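Local atomic coordinates of alpha-glucosidase (Bacteroides thetaiotaomicron, PDB entry 5XFM), a protein that probably hydrolyses terminal beta-L-arabinopyranosidic and alpha-galactosidic bonds, as a bifunctional, calcium-containing member of glycoside hydrolase family 97. Residues 23-31 against 39-47. The protein carries 1 engineered substitution. Numbering follows the deposited sequence.
Sequences DEKLQLAVF and CYSVSYNGK
Tyr44 and Lys25 meet at one end of an antiparallel beta hairpin, strands 26-31 and 39-44, in the N-terminal beta-sandwich of this family 97 hydrolase. Lys25 CB sits over one face of the phenol, 4.2 Å from the centroid of the Tyr44 ring, a CH-pi contact displaced toward the rim. With CG anti to the backbone N (chi1 -168°), the ring swings back across the partner strand, and ring atom CD2 of Tyr44 also meets Leu26 CB obliquely, at 3.9 Å. The phenol oxygen donates to a water that in turn donates to Asp23 OD2, while Asp23 OD1 accepts from Lys25 N in an Asx turn. A leucine in place of Tyr44 would probably leave that water without its phenol mate and Lys25 CB without an aromatic face to rest on. Along the strands, Leu26 CD2 touches Val42 CG1 at 3.8 Å and Leu28 CD1 reaches Tyr40 CD2. The opposite face carries Gln27, Ser43, Ala29, Ser41, Phe31 and Cys39. Paired backbone bonds fix the register, Gln27 N to Ser43 O being almost straight (175°). At the far end Phe31 turns a ring edge diagonally across to Ser41, CE1 lying 3.5 Å from Ser41 OG, and Cys39 SG rests 3.5 Å from Phe31 CB. The buried leucine and tyrosine face packs toward strand 256-266 of the second sheet, where the Tyr40 side chain touches Ile263. Tyr40 OH hydrogen-bonds to Gly145 O on strand 136-147, a strand of the hairpin's own sheet.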
# COMPACT_ATOMS: atom_id res chain seq x y z
N ASP A 23 2.81 -19.47 18.62
CA ASP A 23 3.81 -19.42 19.68
C ASP A 23 3.23 -18.86 20.97
O ASP A 23 3.94 -18.68 21.95
CB ASP A 23 5.03 -18.60 19.23
CG ASP A 23 4.72 -17.13 19.00
OD1 ASP A 23 3.61 -16.65 19.34
OD2 ASP A 23 5.60 -16.42 18.46
N GLU A 24 1.93 -18.59 20.94
CA GLU A 24 1.14 -18.18 22.11
C GLU A 24 1.48 -16.81 22.70
O GLU A 24 0.94 -16.43 23.73
CB GLU A 24 1.26 -19.25 23.20
CG GLU A 24 0.68 -20.59 22.82
CD GLU A 24 0.78 -21.61 23.94
OE1 GLU A 24 0.51 -21.24 25.10
OE2 GLU A 24 1.09 -22.78 23.65
N LYS A 25 2.33 -16.04 22.02
CA LYS A 25 2.65 -14.69 22.50
C LYS A 25 1.48 -13.74 22.29
O LYS A 25 1.17 -12.91 23.15
CB LYS A 25 3.89 -14.13 21.79
CG LYS A 25 5.17 -14.88 22.09
CD LYS A 25 6.39 -14.15 21.53
CE LYS A 25 7.52 -15.12 21.26
NZ LYS A 25 8.76 -14.45 20.77
N LEU A 26 0.84 -13.88 21.14
CA LEU A 26 -0.32 -13.06 20.82
C LEU A 26 -1.57 -13.77 21.32
O LEU A 26 -1.80 -14.94 21.00
CB LEU A 26 -0.37 -12.80 19.31
CG LEU A 26 -1.17 -11.64 18.71
CD1 LEU A 26 -1.11 -11.74 17.19
CD2 LEU A 26 -2.61 -11.56 19.19
N GLN A 27 -2.37 -13.08 22.12
CA GLN A 27 -3.61 -13.65 22.63
C GLN A 27 -4.79 -12.72 22.41
O GLN A 27 -4.70 -11.51 22.62
CB GLN A 27 -3.47 -14.02 24.11
CG GLN A 27 -2.38 -15.06 24.37
CD GLN A 27 -2.35 -15.55 25.81
OE1 GLN A 27 -3.31 -15.38 26.56
NE2 GLN A 27 -1.24 -16.19 26.19
N LEU A 28 -5.91 -13.29 21.96
CA LEU A 28 -7.13 -12.54 21.72
C LEU A 28 -8.25 -13.13 22.57
O LEU A 28 -8.48 -14.34 22.54
CB LEU A 28 -7.50 -12.57 20.23
CG LEU A 28 -8.75 -11.79 19.80
CD1 LEU A 28 -8.52 -11.17 18.45
CD2 LEU A 28 -9.99 -12.67 19.76
N ALA A 29 -8.96 -12.28 23.30
CA ALA A 29 -10.04 -12.75 24.17
C ALA A 29 -11.38 -12.18 23.74
O ALA A 29 -11.47 -11.03 23.32
CB ALA A 29 -9.75 -12.39 25.61
N VAL A 30 -12.43 -12.99 23.86
CA VAL A 30 -13.75 -12.57 23.40
C VAL A 30 -14.74 -12.44 24.55
O VAL A 30 -14.85 -13.32 25.41
CB VAL A 30 -14.31 -13.57 22.36
CG1 VAL A 30 -15.66 -13.12 21.84
CG2 VAL A 30 -13.34 -13.72 21.20
N PHE A 31 -15.45 -11.31 24.56
CA PHE A 31 -16.42 -11.00 25.59
C PHE A 31 -17.78 -10.73 24.97
O PHE A 31 -18.03 -9.65 24.44
CB PHE A 31 -15.99 -9.77 26.40
CG PHE A 31 -14.60 -9.85 26.98
CD1 PHE A 31 -13.50 -9.52 26.21
CD2 PHE A 31 -14.41 -10.21 28.30
CE1 PHE A 31 -12.22 -9.58 26.75
CE2 PHE A 31 -13.14 -10.26 28.85
CZ PHE A 31 -12.04 -9.95 28.07
N CYS A 39 -17.44 -7.50 22.61
CA CYS A 39 -16.12 -6.93 22.43
C CYS A 39 -15.02 -7.98 22.44
O CYS A 39 -15.26 -9.14 22.74
CB CYS A 39 -15.87 -5.87 23.51
SG CYS A 39 -16.14 -6.45 25.20
N TYR A 40 -13.81 -7.56 22.08
CA TYR A 40 -12.64 -8.41 22.13
C TYR A 40 -11.49 -7.60 22.72
O TYR A 40 -11.58 -6.38 22.82
CB TYR A 40 -12.27 -8.92 20.73
CG TYR A 40 -11.73 -7.85 19.82
CD1 TYR A 40 -12.59 -6.95 19.20
CD2 TYR A 40 -10.37 -7.75 19.56
CE1 TYR A 40 -12.11 -5.97 18.36
CE2 TYR A 40 -9.88 -6.77 18.71
CZ TYR A 40 -10.76 -5.88 18.12
OH TYR A 40 -10.29 -4.90 17.29
N SER A 41 -10.43 -8.28 23.15
CA SER A 41 -9.23 -7.58 23.60
C SER A 41 -7.99 -8.35 23.14
O SER A 41 -8.05 -9.55 22.87
CB SER A 41 -9.21 -7.41 25.12
OG SER A 41 -9.04 -8.66 25.76
N VAL A 42 -6.87 -7.64 23.01
CA VAL A 42 -5.65 -8.23 22.49
C VAL A 42 -4.45 -7.97 23.38
O VAL A 42 -4.19 -6.84 23.80
CB VAL A 42 -5.34 -7.72 21.07
CG1 VAL A 42 -4.00 -8.26 20.57
CG2 VAL A 42 -6.46 -8.08 20.12
N SER A 43 -3.70 -9.03 23.66
CA SER A 43 -2.47 -8.91 24.43
C SER A 43 -1.29 -9.52 23.68
O SER A 43 -1.47 -10.42 22.85
CB SER A 43 -2.64 -9.58 25.79
OG SER A 43 -2.40 -10.98 25.71
N TYR A 44 -0.09 -9.03 23.96
CA TYR A 44 1.13 -9.59 23.39
C TYR A 44 2.20 -9.67 24.47
O TYR A 44 2.52 -8.66 25.10
CB TYR A 44 1.64 -8.75 22.21
CG TYR A 44 2.72 -9.45 21.42
CD1 TYR A 44 4.06 -9.32 21.76
CD2 TYR A 44 2.39 -10.28 20.35
CE1 TYR A 44 5.05 -9.98 21.05
CE2 TYR A 44 3.37 -10.94 19.64
CZ TYR A 44 4.69 -10.79 19.99
OH TYR A 44 5.66 -11.45 19.26
N ASN A 45 2.77 -10.87 24.65
CA ASN A 45 3.65 -11.16 25.79
C ASN A 45 3.12 -10.68 27.13
O ASN A 45 3.88 -10.23 27.98
CB ASN A 45 5.04 -10.57 25.56
CG ASN A 45 5.91 -11.45 24.67
OD1 ASN A 45 5.68 -12.65 24.56
ND2 ASN A 45 6.91 -10.85 24.04
N GLY A 46 1.81 -10.78 27.33
CA GLY A 46 1.19 -10.45 28.60
C GLY A 46 0.87 -8.98 28.78
O GLY A 46 0.25 -8.58 29.76
N LYS A 47 1.29 -8.16 27.81
CA LYS A 47 0.96 -6.75 27.84
C LYS A 47 -0.27 -6.46 27.01
O LYS A 47 -0.43 -7.00 25.92
CB LYS A 47 2.14 -5.90 27.35
CG LYS A 47 3.43 -6.08 28.14
CD LYS A 47 3.24 -5.70 29.61
CE LYS A 47 2.50 -4.37 29.77
NZ LYS A 47 2.54 -3.86 31.17
O HOH W 1 4.94 -13.78 18.30
O HOH W 2 0.02 -12.22 25.61